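PDB 3QRE: enoyl-CoA hydratase, EchA12_1 from Mycobacterium marinum M, which probably hydrates enoyl-CoA thioesters in fatty acid metabolism, as a member of the enoyl-CoA hydratase/isomerase (crotonase) family. Local coordinates for residues 29-34 against 41-46; 124-129 against 146-151; 133-138 against 153-158; 157-162 against 202-207. All blocks are in the same frame, centred on the assembly; numbering follows the deposited sequence.

How the contacts relate
Contacts 1 and 3 are strand pairings in one mixed sheet, their centres about 15 Å apart. Contact 1 is an antiparallel hairpin at the sheet's edge, partly open to solvent; contact 3 is a parallel pair in the buried centre, where one carboxylate supplements the backbone bonds. Contact 2, equally buried, sets a 3-10 turn against the C-terminal part of helix 144-151, relying on a thioether, methyls and water. It touches contact 3 through Val126 and Val133, and through Ala149, which meets both Ile137 and Arg155. Contact 4 shares Ala157 and Ala158 with contact 3 but carries the chain outward to a partly exposed turn, joined to helix 203-208 chiefly by alanine methyls and one weak bond.

Contact 1. Residues 29-34 against 41-46; sequences DAVLYE and AIITFN
The Tyr33 ring is approached obliquely by Ala41 CB, which lies 3.8 Å from Tyr33 OH, while Val31 CG2 comes to the edge of the Phe45 ring, 4.2 Å from Phe45 CD1. A third flat group, the Asn46 amide, gives an N-H to the chain just ahead of the opposite strand: Asn46 ND2 donates to Asp29 O (2.9 Å), the acceptor lying close to the amide plane. These groups belong to a beta hairpin, strands 31-35 and 40-45, at the edge of the mixed sheet of the crotonase fold. Leu32-Thr44 and Glu34-Ile42 are its hydrogen-bonded pairs, and Val31-Phe45 and Tyr33-Ile43 the non-hydrogen-bonded ones. Beyond the paired strands, Asn46 N bonds to Ala30 O (2.8 Å), so Asn46 clasps two successive carbonyls of the incoming chain. Its CG stands anti to the backbone N (chi1 -171°), which brings the amide edge-on to the Asp29 carbonyl, while Leu32 CD2 packs 3.8 Å from Asn46 ND2. Val31, Tyr33, Ile43 and Phe45 share the sheet face beneath helix 56-71, which meets Tyr33 through Arg68, Ile43 through Ile66 and Phe45 through Leu58. On the other face, Ile42 reaches Met222 and Leu226 of helix 221-235, whereas Leu32 and Glu34 remain exposed. Between Val31 and Ile43 the touch is close: the CG1 branch of Val31, swung beside its own carbonyl carbon, meets Ile43 CG2 at 3.5 Å.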
loop_
_atom_site.group_PDB
_atom_site.type_symbol
_atom_site.label_atom_id
_atom_site.label_comp_id
_atom_site.label_asym_id
_atom_site.label_seq_id
_atom_site.Cartn_x
_atom_site.Cartn_y
_atom_site.Cartn_z
ATOM N N ASP A 29 34.125 -16.108 12.650
ATOM C CA ASP A 29 33.281 -16.474 11.483
ATOM C C ASP A 29 32.494 -15.245 10.992
ATOM O O ASP A 29 32.043 -14.432 11.807
ATOM C CB ASP A 29 32.288 -17.595 11.817
ATOM C CG ASP A 29 32.958 -18.962 12.022
ATOM O OD1 ASP A 29 33.638 -19.452 11.086
ATOM O OD2 ASP A 29 32.776 -19.555 13.121
ATOM N N ALA A 30 32.339 -15.122 9.669
ATOM C CA ALA A 30 31.630 -13.989 9.065
ATOM C C ALA A 30 30.180 -13.895 9.558
ATOM O O ALA A 30 29.676 -12.800 9.795
ATOM C CB ALA A 30 31.700 -14.044 7.533
ATOM N N VAL A 31 29.536 -15.045 9.739
ATOM C CA VAL A 31 28.157 -15.108 10.217
ATOM C C VAL A 31 28.062 -16.086 11.396
ATOM O O VAL A 31 28.463 -17.242 11.276
ATOM C CB VAL A 31 27.178 -15.533 9.060
ATOM C CG1 VAL A 31 25.759 -15.687 9.564
ATOM C CG2 VAL A 31 27.214 -14.541 7.922
ATOM N N LEU A 32 27.532 -15.625 12.525
ATOM C CA LEU A 32 27.317 -16.493 13.684
ATOM C C LEU A 32 25.944 -17.154 13.661
ATOM O O LEU A 32 24.952 -16.570 13.183
ATOM C CB LEU A 32 27.466 -15.705 14.986
ATOM C CG LEU A 32 28.741 -14.877 15.134
ATOM C CD1 LEU A 32 28.632 -13.969 16.347
ATOM C CD2 LEU A 32 29.980 -15.799 15.217
ATOM N N TYR A 33 25.893 -18.370 14.204
ATOM C CA TYR A 33 24.677 -19.147 14.257
ATOM C C TYR A 33 24.385 -19.658 15.683
ATOM O O TYR A 33 25.211 -20.309 16.312
ATOM C CB TYR A 33 24.795 -20.311 13.282
ATOM C CG TYR A 33 23.570 -21.186 13.208
ATOM C CD1 TYR A 33 22.677 -21.051 12.151
ATOM C CD2 TYR A 33 23.303 -22.161 14.191
ATOM C CE1 TYR A 33 21.540 -21.852 12.050
ATOM C CE2 TYR A 33 22.155 -22.968 14.108
ATOM C CZ TYR A 33 21.273 -22.797 13.022
ATOM O OH TYR A 33 20.142 -23.567 12.872
ATOM N N GLU A 34 23.182 -19.392 16.168
ATOM C CA GLU A 34 22.795 -19.814 17.503
ATOM C C GLU A 34 21.322 -20.227 17.542
ATOM O O GLU A 34 20.463 -19.540 16.990
ATOM C CB GLU A 34 23.080 -18.684 18.494
ATOM C CG GLU A 34 22.538 -18.894 19.893
ATOM C CD GLU A 34 22.701 -17.657 20.777
ATOM O OE1 GLU A 34 23.551 -16.780 20.466
ATOM O OE2 GLU A 34 21.969 -17.564 21.788
ATOM N N ALA A 41 16.436 -19.955 15.295
ATOM C CA ALA A 41 17.803 -19.778 14.810
ATOM C C ALA A 41 18.163 -18.284 14.708
ATOM O O ALA A 41 17.545 -17.532 13.942
ATOM C CB ALA A 41 17.972 -20.457 13.440
ATOM N N ILE A 42 19.166 -17.862 15.474
ATOM C CA ILE A 42 19.658 -16.486 15.437
ATOM C C ILE A 42 20.896 -16.408 14.549
ATOM O O ILE A 42 21.920 -17.062 14.814
ATOM C CB ILE A 42 19.977 -15.942 16.850
ATOM C CG1 ILE A 42 18.744 -16.080 17.754
ATOM C CG2 ILE A 42 20.487 -14.481 16.765
ATOM C CD1 ILE A 42 18.993 -15.725 19.217
ATOM N N ILE A 43 20.782 -15.613 13.489
ATOM C CA ILE A 43 21.822 -15.468 12.498
ATOM C C ILE A 43 22.323 -14.035 12.601
ATOM O O ILE A 43 21.544 -13.064 12.496
ATOM C CB ILE A 43 21.275 -15.810 11.095
ATOM C CG1 ILE A 43 20.762 -17.263 11.093
ATOM C CG2 ILE A 43 22.314 -15.540 9.992
ATOM C CD1 ILE A 43 20.281 -17.759 9.721
ATOM N N THR A 44 23.627 -13.910 12.825
ATOM C CA THR A 44 24.247 -12.634 13.147
ATOM C C THR A 44 25.382 -12.318 12.184
ATOM O O THR A 44 26.374 -13.068 12.120
ATOM C CB THR A 44 24.755 -12.625 14.624
ATOM O OG1 THR A 44 23.676 -12.996 15.496
ATOM C CG2 THR A 44 25.309 -11.236 15.043
ATOM N N PHE A 45 25.232 -11.221 11.429
ATOM C CA PHE A 45 26.353 -10.680 10.645
ATOM C C PHE A 45 27.453 -10.226 11.606
ATOM O O PHE A 45 27.206 -9.438 12.527
ATOM C CB PHE A 45 25.935 -9.518 9.733
ATOM C CG PHE A 45 24.857 -9.867 8.731
ATOM C CD1 PHE A 45 24.982 -10.977 7.895
ATOM C CD2 PHE A 45 23.720 -9.072 8.625
ATOM C CE1 PHE A 45 24.005 -11.284 6.976
ATOM C CE2 PHE A 45 22.724 -9.371 7.713
ATOM C CZ PHE A 45 22.869 -10.482 6.881
ATOM N N ASN A 46 28.659 -10.738 11.381
ATOM C CA ASN A 46 29.765 -10.587 12.324
ATOM C C ASN A 46 31.004 -9.953 11.709
ATOM O O ASN A 46 32.118 -10.430 11.893
ATOM C CB ASN A 46 30.119 -11.944 12.958
ATOM C CG ASN A 46 31.118 -11.810 14.101
ATOM O OD1 ASN A 46 31.060 -10.859 14.883
ATOM N ND2 ASN A 46 32.038 -12.761 14.199
#

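Contact 2. Residues 124-129 against 146-151; sequences HFVTML and LTQALM
His124 O is gripped twice by Thr127, whose side chain also touches Met151 across the contact: Thr127 N donates at 2.9 Å and Thr127 OG1 at 2.8 Å, the hydroxyl bond lying in the carbonyl plane. With chi1 at 78°, OG1 sits between its own backbone N and carbonyl carbon, where it can turn back to that acceptor, while CG2 is left to face Met151 O at 3.4 Å. Val126 CG1 approaches the same carbonyl oxygen of Met151. The thioether of Met151 lies against the CA and CB of His124, its SD 3.5 Å from His124 CB and its CE a little farther off; the methionine chain bends at chi2 (-56°) to bring the sulfur there. In the crotonase fold this sets the 3-10 turn ahead of strand 133-137 against the C-terminal part of helix 144-151, deep in the subunit. The imidazole points away from Met151, stacking with Phe176 and meeting Trp180 edge-to-face. Gln148 reaches across less directly, its NE2 at the edge of the Phe125 ring. A water takes the N-H of Val126 (3.1 Å from Val126 N) and donates to Gln148 OE1 at 3.3 Å, so this buried amide oxygen is tied to the turn through solvent.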
loop_
_atom_site.group_PDB
_atom_site.type_symbol
_atom_site.label_atom_id
_atom_site.label_comp_id
_atom_site.label_asym_id
_atom_site.label_seq_id
_atom_site.Cartn_x
_atom_site.Cartn_y
_atom_site.Cartn_z
ATOM N N HIS A 124 15.911 -12.611 -3.614
ATOM C CA HIS A 124 14.685 -12.856 -2.858
ATOM C C HIS A 124 14.522 -14.308 -2.385
ATOM O O HIS A 124 13.413 -14.752 -2.090
ATOM C CB HIS A 124 13.479 -12.482 -3.723
ATOM C CG HIS A 124 13.301 -13.371 -4.900
ATOM N ND1 HIS A 124 14.361 -13.775 -5.685
ATOM C CD2 HIS A 124 12.193 -13.930 -5.444
ATOM C CE1 HIS A 124 13.916 -14.538 -6.667
ATOM N NE2 HIS A 124 12.606 -14.656 -6.542
ATOM N N PHE A 125 15.620 -15.045 -2.305
ATOM C CA PHE A 125 15.515 -16.464 -1.978
ATOM C C PHE A 125 14.932 -16.706 -0.567
ATOM O O PHE A 125 14.268 -17.707 -0.324
ATOM C CB PHE A 125 16.872 -17.168 -2.173
ATOM C CG PHE A 125 17.658 -17.304 -0.923
ATOM C CD1 PHE A 125 17.655 -18.520 -0.214
ATOM C CD2 PHE A 125 18.391 -16.241 -0.441
ATOM C CE1 PHE A 125 18.376 -18.652 0.979
ATOM C CE2 PHE A 125 19.121 -16.363 0.729
ATOM C CZ PHE A 125 19.102 -17.575 1.457
ATOM N N VAL A 126 15.159 -15.771 0.350
ATOM C CA VAL A 126 14.519 -15.812 1.681
ATOM C C VAL A 126 12.986 -15.893 1.631
ATOM O O VAL A 126 12.352 -16.560 2.489
ATOM C CB VAL A 126 15.038 -14.670 2.579
ATOM C CG1 VAL A 126 14.115 -14.392 3.708
ATOM C CG2 VAL A 126 16.420 -15.034 3.130
ATOM N N THR A 127 12.392 -15.263 0.615
ATOM C CA THR A 127 10.951 -15.326 0.434
ATOM C C THR A 127 10.469 -16.706 0.025
ATOM O O THR A 127 9.283 -16.974 0.084
ATOM C CB THR A 127 10.405 -14.298 -0.600
ATOM O OG1 THR A 127 10.661 -14.760 -1.934
ATOM C CG2 THR A 127 10.986 -12.886 -0.398
ATOM N N MET A 128 11.365 -17.590 -0.396
ATOM C CA MET A 128 10.934 -18.916 -0.879
ATOM C C MET A 128 11.227 -20.021 0.135
ATOM O O MET A 128 11.066 -21.203 -0.163
ATOM C CB MET A 128 11.591 -19.219 -2.233
ATOM C CG MET A 128 11.177 -18.206 -3.302
ATOM S SD MET A 128 11.827 -18.476 -4.968
ATOM C CE MET A 128 13.589 -18.188 -4.811
ATOM N N LEU A 129 11.683 -19.629 1.327
ATOM C CA LEU A 129 11.932 -20.578 2.391
ATOM C C LEU A 129 10.596 -21.065 2.940
ATOM O O LEU A 129 9.584 -20.358 2.876
ATOM C CB LEU A 129 12.749 -19.945 3.538
ATOM C CG LEU A 129 14.178 -19.443 3.271
ATOM C CD1 LEU A 129 14.783 -18.842 4.517
ATOM C CD2 LEU A 129 15.092 -20.557 2.667
ATOM N N LEU A 146 19.458 -3.045 2.840
ATOM C CA LEU A 146 18.029 -2.741 2.789
ATOM C C LEU A 146 17.284 -3.824 1.979
ATOM O O LEU A 146 16.237 -4.319 2.388
ATOM C CB LEU A 146 17.796 -1.347 2.190
ATOM C CG LEU A 146 16.324 -0.967 2.031
ATOM C CD1 LEU A 146 15.622 -0.854 3.398
ATOM C CD2 LEU A 146 16.199 0.350 1.238
ATOM N N THR A 147 17.840 -4.198 0.833
ATOM C CA THR A 147 17.243 -5.274 0.049
ATOM C C THR A 147 17.068 -6.558 0.867
ATOM O O THR A 147 15.958 -7.112 0.905
ATOM C CB THR A 147 18.009 -5.511 -1.252
ATOM O OG1 THR A 147 18.095 -4.267 -1.940
ATOM C CG2 THR A 147 17.278 -6.510 -2.145
ATOM N N GLN A 148 18.126 -7.011 1.541
ATOM C CA GLN A 148 18.019 -8.213 2.360
ATOM C C GLN A 148 16.990 -8.109 3.497
ATOM O O GLN A 148 16.284 -9.083 3.755
ATOM C CB GLN A 148 19.366 -8.643 2.950
ATOM C CG GLN A 148 20.061 -9.748 2.149
ATOM C CD GLN A 148 19.278 -11.082 2.022
ATOM O OE1 GLN A 148 18.176 -11.301 2.577
ATOM N NE2 GLN A 148 19.863 -11.975 1.258
ATOM N N ALA A 149 16.943 -6.956 4.173
ATOM C CA ALA A 149 15.973 -6.711 5.247
ATOM C C ALA A 149 14.575 -6.835 4.699
ATOM O O ALA A 149 13.751 -7.523 5.287
ATOM C CB ALA A 149 16.180 -5.327 5.897
ATOM N N LEU A 150 14.334 -6.217 3.533
ATOM C CA LEU A 150 12.995 -6.190 2.939
ATOM C C LEU A 150 12.551 -7.530 2.396
ATOM O O LEU A 150 11.348 -7.744 2.228
ATOM C CB LEU A 150 12.907 -5.123 1.842
ATOM C CG LEU A 150 13.128 -3.656 2.238
ATOM C CD1 LEU A 150 12.787 -2.761 1.060
ATOM C CD2 LEU A 150 12.305 -3.249 3.477
ATOM N N MET A 151 13.503 -8.437 2.136
ATOM C CA MET A 151 13.164 -9.813 1.699
ATOM C C MET A 151 12.666 -10.674 2.873
ATOM O O MET A 151 12.002 -11.722 2.677
ATOM C CB MET A 151 14.347 -10.521 0.977
ATOM C CG MET A 151 14.732 -9.886 -0.339
ATOM S SD MET A 151 13.334 -9.758 -1.528
ATOM C CE MET A 151 14.230 -8.828 -2.812
HETATM O O HOH W 1 16.648 -13.049 0.297
HETATM O O HOH W 2 10.642 -13.748 3.414
#

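Contact 3. Residues 133-138 against 153-158; sequences VIAAIN and DVRFAA
Ala135 turns both its N-H and its C=O to strand 154-158, bonding to Val154 O and, at 2.8 Å from Ala135 O, to Phe156 N, on either side of Arg155. Ile137 does likewise around Ala157, through Phe156 O (2.7 Å from Ile137 N) and Ala158 N. These backbone bonds make strands 133-137 and 154-158 a parallel pair.

A side-chain carboxylate joins in at the start of the pair. Asp153 OD2 accepts from Val133 N at 2.6 Å, on the anti side of the carboxylate and 18° out of its plane, and the same oxygen forms a salt bridge with Lys245, which probably stabilises its negative charge.

Aliphatic and aromatic carbons pack alongside one another on both faces. Ile134 CG2 lies in the plane of the Phe156 ring at its edge, 3.7 Å from Phe156 CD2, while Ile134 CD1 rests 3.9 Å from Val154 CB. On the other face Ile137 CD1 runs beside the Arg155 CG methylene (3.9 Å), before the arginine bends at chi3 to give its NH1 to Cys152 O and Ala149 O and its NE to Leu211 O.

The pair forms a beta-alpha-beta crossover through helix 144-151, which covers the Ile137-Arg155 face. Helix 221-235 covers Phe156, strands 77-82 and 214-216 flank the pair, and Ala189 of the second subunit packs on Arg155.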
loop_
_atom_site.group_PDB
_atom_site.type_symbol
_atom_site.label_atom_id
_atom_site.label_comp_id
_atom_site.label_asym_id
_atom_site.label_seq_id
_atom_site.Cartn_x
_atom_site.Cartn_y
_atom_site.Cartn_z
ATOM N N VAL A 133 11.537 -15.417 8.372
ATOM C CA VAL A 133 12.734 -14.731 8.824
ATOM C C VAL A 133 12.296 -13.391 9.391
ATOM O O VAL A 133 11.572 -12.619 8.725
ATOM C CB VAL A 133 13.786 -14.568 7.674
ATOM C CG1 VAL A 133 15.093 -13.963 8.185
ATOM C CG2 VAL A 133 14.078 -15.911 7.005
ATOM N N ILE A 134 12.702 -13.132 10.629
ATOM C CA ILE A 134 12.446 -11.872 11.291
ATOM C C ILE A 134 13.761 -11.089 11.321
ATOM O O ILE A 134 14.741 -11.529 11.945
ATOM C CB ILE A 134 11.937 -12.074 12.749
ATOM C CG1 ILE A 134 10.883 -13.196 12.874
ATOM C CG2 ILE A 134 11.428 -10.767 13.351
ATOM C CD1 ILE A 134 9.736 -13.159 11.828
ATOM N N ALA A 135 13.789 -9.935 10.653
ATOM C CA ALA A 135 14.919 -9.032 10.742
ATOM C C ALA A 135 14.810 -8.122 11.953
ATOM O O ALA A 135 13.760 -7.493 12.198
ATOM C CB ALA A 135 15.074 -8.200 9.450
ATOM N N ALA A 136 15.900 -8.058 12.716
ATOM C CA ALA A 136 16.017 -7.129 13.814
ATOM C C ALA A 136 17.076 -6.118 13.438
ATOM O O ALA A 136 18.259 -6.385 13.558
ATOM C CB ALA A 136 16.403 -7.858 15.065
ATOM N N ILE A 137 16.637 -4.949 12.986
ATOM C CA ILE A 137 17.502 -3.946 12.368
ATOM C C ILE A 137 18.061 -3.021 13.437
ATOM O O ILE A 137 17.426 -2.044 13.832
ATOM C CB ILE A 137 16.748 -3.176 11.256
ATOM C CG1 ILE A 137 16.099 -4.192 10.278
ATOM C CG2 ILE A 137 17.693 -2.244 10.506
ATOM C CD1 ILE A 137 15.140 -3.607 9.228
ATOM N N ASN A 138 19.270 -3.350 13.887
ATOM C CA ASN A 138 19.964 -2.686 15.022
ATOM C C ASN A 138 20.606 -1.339 14.724
ATOM O O ASN A 138 20.994 -0.631 15.652
ATOM C CB ASN A 138 21.054 -3.620 15.588
ATOM C CG ASN A 138 21.964 -4.174 14.492
ATOM O OD1 ASN A 138 21.529 -4.985 13.662
ATOM N ND2 ASN A 138 23.223 -3.730 14.472
ATOM N N ASP A 153 10.457 -11.734 6.221
ATOM C CA ASP A 153 9.010 -11.746 6.447
ATOM C C ASP A 153 8.567 -10.548 7.273
ATOM O O ASP A 153 7.587 -9.886 6.939
ATOM C CB ASP A 153 8.619 -13.062 7.124
ATOM C CG ASP A 153 8.914 -14.251 6.242
ATOM O OD1 ASP A 153 8.107 -14.511 5.362
ATOM O OD2 ASP A 153 9.953 -14.919 6.368
ATOM N N VAL A 154 9.295 -10.288 8.361
ATOM C CA VAL A 154 8.916 -9.256 9.336
ATOM C C VAL A 154 10.157 -8.528 9.808
ATOM O O VAL A 154 11.216 -9.154 10.009
ATOM C CB VAL A 154 8.146 -9.858 10.546
ATOM C CG1 VAL A 154 7.697 -8.773 11.488
ATOM C CG2 VAL A 154 6.925 -10.663 10.074
ATOM N N ARG A 155 10.028 -7.206 9.959
ATOM C CA ARG A 155 11.128 -6.348 10.395
ATOM C C ARG A 155 10.826 -5.556 11.685
ATOM O O ARG A 155 9.802 -4.861 11.791
ATOM C CB ARG A 155 11.501 -5.371 9.279
ATOM C CG ARG A 155 12.248 -5.995 8.077
ATOM C CD ARG A 155 12.065 -5.143 6.797
ATOM N NE ARG A 155 10.667 -5.151 6.332
ATOM C CZ ARG A 155 10.072 -6.201 5.772
ATOM N NH1 ARG A 155 10.741 -7.331 5.552
ATOM N NH2 ARG A 155 8.811 -6.123 5.417
ATOM N N PHE A 156 11.740 -5.656 12.653
ATOM C CA PHE A 156 11.780 -4.762 13.799
ATOM C C PHE A 156 12.997 -3.879 13.641
ATOM O O PHE A 156 14.020 -4.315 13.100
ATOM C CB PHE A 156 11.864 -5.540 15.105
ATOM C CG PHE A 156 10.603 -6.267 15.442
ATOM C CD1 PHE A 156 9.598 -5.633 16.147
ATOM C CD2 PHE A 156 10.409 -7.577 15.017
ATOM C CE1 PHE A 156 8.417 -6.290 16.455
ATOM C CE2 PHE A 156 9.212 -8.267 15.312
ATOM C CZ PHE A 156 8.210 -7.616 16.034
ATOM N N ALA A 157 12.890 -2.633 14.088
ATOM C CA ALA A 157 14.007 -1.725 13.979
ATOM C C ALA A 157 14.247 -1.008 15.297
ATOM O O ALA A 157 13.292 -0.662 16.013
ATOM C CB ALA A 157 13.762 -0.733 12.880
ATOM N N ALA A 158 15.524 -0.786 15.601
ATOM C CA ALA A 158 15.913 0.042 16.726
ATOM C C ALA A 158 15.621 1.496 16.403
ATOM O O ALA A 158 15.857 1.938 15.271
ATOM C CB ALA A 158 17.398 -0.153 17.039
#

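Contact 4. Residues 157-162 against 202-207; sequences AAAGAK and LAEEAA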
loop_
_atom_site.group_PDB
_atom_site.type_symbol
_atom_site.label_atom_id
_atom_site.label_comp_id
_atom_site.label_asym_id
_atom_site.label_seq_id
_atom_site.Cartn_x
_atom_site.Cartn_y
_atom_site.Cartn_z
ATOM N N ALA A 157 12.890 -2.633 14.088
ATOM C CA ALA A 157 14.007 -1.725 13.979
ATOM C C ALA A 157 14.247 -1.008 15.297
ATOM O O ALA A 157 13.292 -0.662 16.013
ATOM C CB ALA A 157 13.762 -0.733 12.880
ATOM N N ALA A 158 15.524 -0.786 15.601
ATOM C CA ALA A 158 15.913 0.042 16.726
ATOM C C ALA A 158 15.621 1.496 16.403
ATOM O O ALA A 158 15.857 1.938 15.271
ATOM C CB ALA A 158 17.398 -0.153 17.039
ATOM N N ALA A 159 15.115 2.229 17.399
ATOM C CA ALA A 159 14.952 3.675 17.338
ATOM C C ALA A 159 16.233 4.376 16.878
ATOM O O ALA A 159 17.320 4.043 17.329
ATOM C CB ALA A 159 14.479 4.230 18.725
ATOM N N GLY A 160 16.101 5.327 15.960
ATOM C CA GLY A 160 17.258 6.006 15.371
ATOM C C GLY A 160 18.005 5.305 14.224
ATOM O O GLY A 160 18.896 5.909 13.610
ATOM N N ALA A 161 17.689 4.040 13.935
ATOM C CA ALA A 161 18.454 3.290 12.926
ATOM C C ALA A 161 18.272 3.925 11.542
ATOM O O ALA A 161 17.157 4.272 11.166
ATOM C CB ALA A 161 18.054 1.847 12.914
ATOM N N LYS A 162 19.376 4.114 10.817
ATOM C CA LYS A 162 19.364 4.779 9.501
ATOM C C LYS A 162 19.146 3.822 8.328
ATOM O O LYS A 162 19.763 2.742 8.261
ATOM C CB LYS A 162 20.661 5.558 9.247
ATOM C CG LYS A 162 20.960 6.673 10.276
ATOM C CD LYS A 162 21.563 7.902 9.588
ATOM C CE LYS A 162 21.615 9.095 10.529
ATOM N NZ LYS A 162 22.694 8.926 11.552
ATOM N N LEU A 202 14.985 7.478 8.895
ATOM C CA LEU A 202 15.186 6.774 10.150
ATOM C C LEU A 202 14.085 5.715 10.351
ATOM O O LEU A 202 13.062 5.711 9.626
ATOM C CB LEU A 202 15.184 7.785 11.295
ATOM C CG LEU A 202 16.453 8.575 11.673
ATOM C CD1 LEU A 202 17.528 8.601 10.590
ATOM C CD2 LEU A 202 16.062 10.011 12.065
ATOM N N ALA A 203 14.312 4.832 11.326
ATOM C CA ALA A 203 13.354 3.782 11.716
ATOM C C ALA A 203 11.905 4.269 11.792
ATOM O O ALA A 203 10.986 3.559 11.371
ATOM C CB ALA A 203 13.762 3.143 13.064
ATOM N N GLU A 204 11.702 5.470 12.319
ATOM C CA GLU A 204 10.354 5.968 12.555
ATOM C C GLU A 204 9.614 6.288 11.230
ATOM O O GLU A 204 8.433 5.944 11.074
ATOM C CB GLU A 204 10.375 7.162 13.546
ATOM C CG GLU A 204 10.756 6.759 15.037
ATOM C CD GLU A 204 12.314 6.593 15.393
ATOM O OE1 GLU A 204 13.255 6.866 14.578
ATOM O OE2 GLU A 204 12.572 6.170 16.557
ATOM N N GLU A 205 10.311 6.931 10.292
ATOM C CA GLU A 205 9.775 7.163 8.961
ATOM C C GLU A 205 9.566 5.818 8.256
ATOM O O GLU A 205 8.516 5.578 7.657
ATOM C CB GLU A 205 10.654 8.114 8.136
ATOM C CG GLU A 205 9.952 8.593 6.881
ATOM C CD GLU A 205 10.762 9.527 5.989
ATOM O OE1 GLU A 205 10.291 9.784 4.863
ATOM O OE2 GLU A 205 11.833 10.029 6.399
ATOM N N ALA A 206 10.532 4.918 8.383
ATOM C CA ALA A 206 10.388 3.587 7.796
ATOM C C ALA A 206 9.114 2.886 8.223
ATOM O O ALA A 206 8.485 2.245 7.387
ATOM C CB ALA A 206 11.646 2.688 8.051
ATOM N N ALA A 207 8.749 2.999 9.510
ATOM C CA ALA A 207 7.499 2.451 10.043
ATOM C C ALA A 207 6.253 3.121 9.443
ATOM O O ALA A 207 5.313 2.425 9.025
ATOM C CB ALA A 207 7.473 2.518 11.610
#
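Ala157, near the end of strand 154-158, turns its methyl onto that of Ala203, CB to CB 3.9 Å. Next in sequence, Ala158 points its side chain away and contributes its carbonyl instead: Ala158 O lies 3.3 Å from Ala203 CB and also accepts from Ala161 N, closing a type II beta turn over residues 158 to 161. At the turn's corner Ala159 CB meets Glu204 OE2 at 3.5 Å. The other carboxylate oxygen, OE1, comes to 3.5 Å from Gly160 N without forming a hydrogen bond; a bend at chi2 (82°) brings the glutamate's end back toward the turn. Gly160 itself takes a positive phi of 81° in the third position of the turn, a backbone shape that glycine adopts readily. Ala161 then offers its carbonyl to the start of helix 203-208, Ala161 O accepting a weak bond from Ala203 N (2.9 Å, 129° at the hydrogen). Lys162 begins the next strand, which pairs antiparallel with the end of strand 200-202 at Leu202; there the two side chains run together, Lys162 CG 3.9 Å from Leu202 CD1. In this crotonase-family subunit the turn thus links the main sheet to the smaller one. Val215 of strand 214-216 also packs on Ala203. Leu202, at the N-cap, has no side-chain acceptor to offer the helix end; separately, the Ala161 carbonyl probably helps to satisfy the first amide, if weakly, while small methyls allow the turn and helix to approach closely.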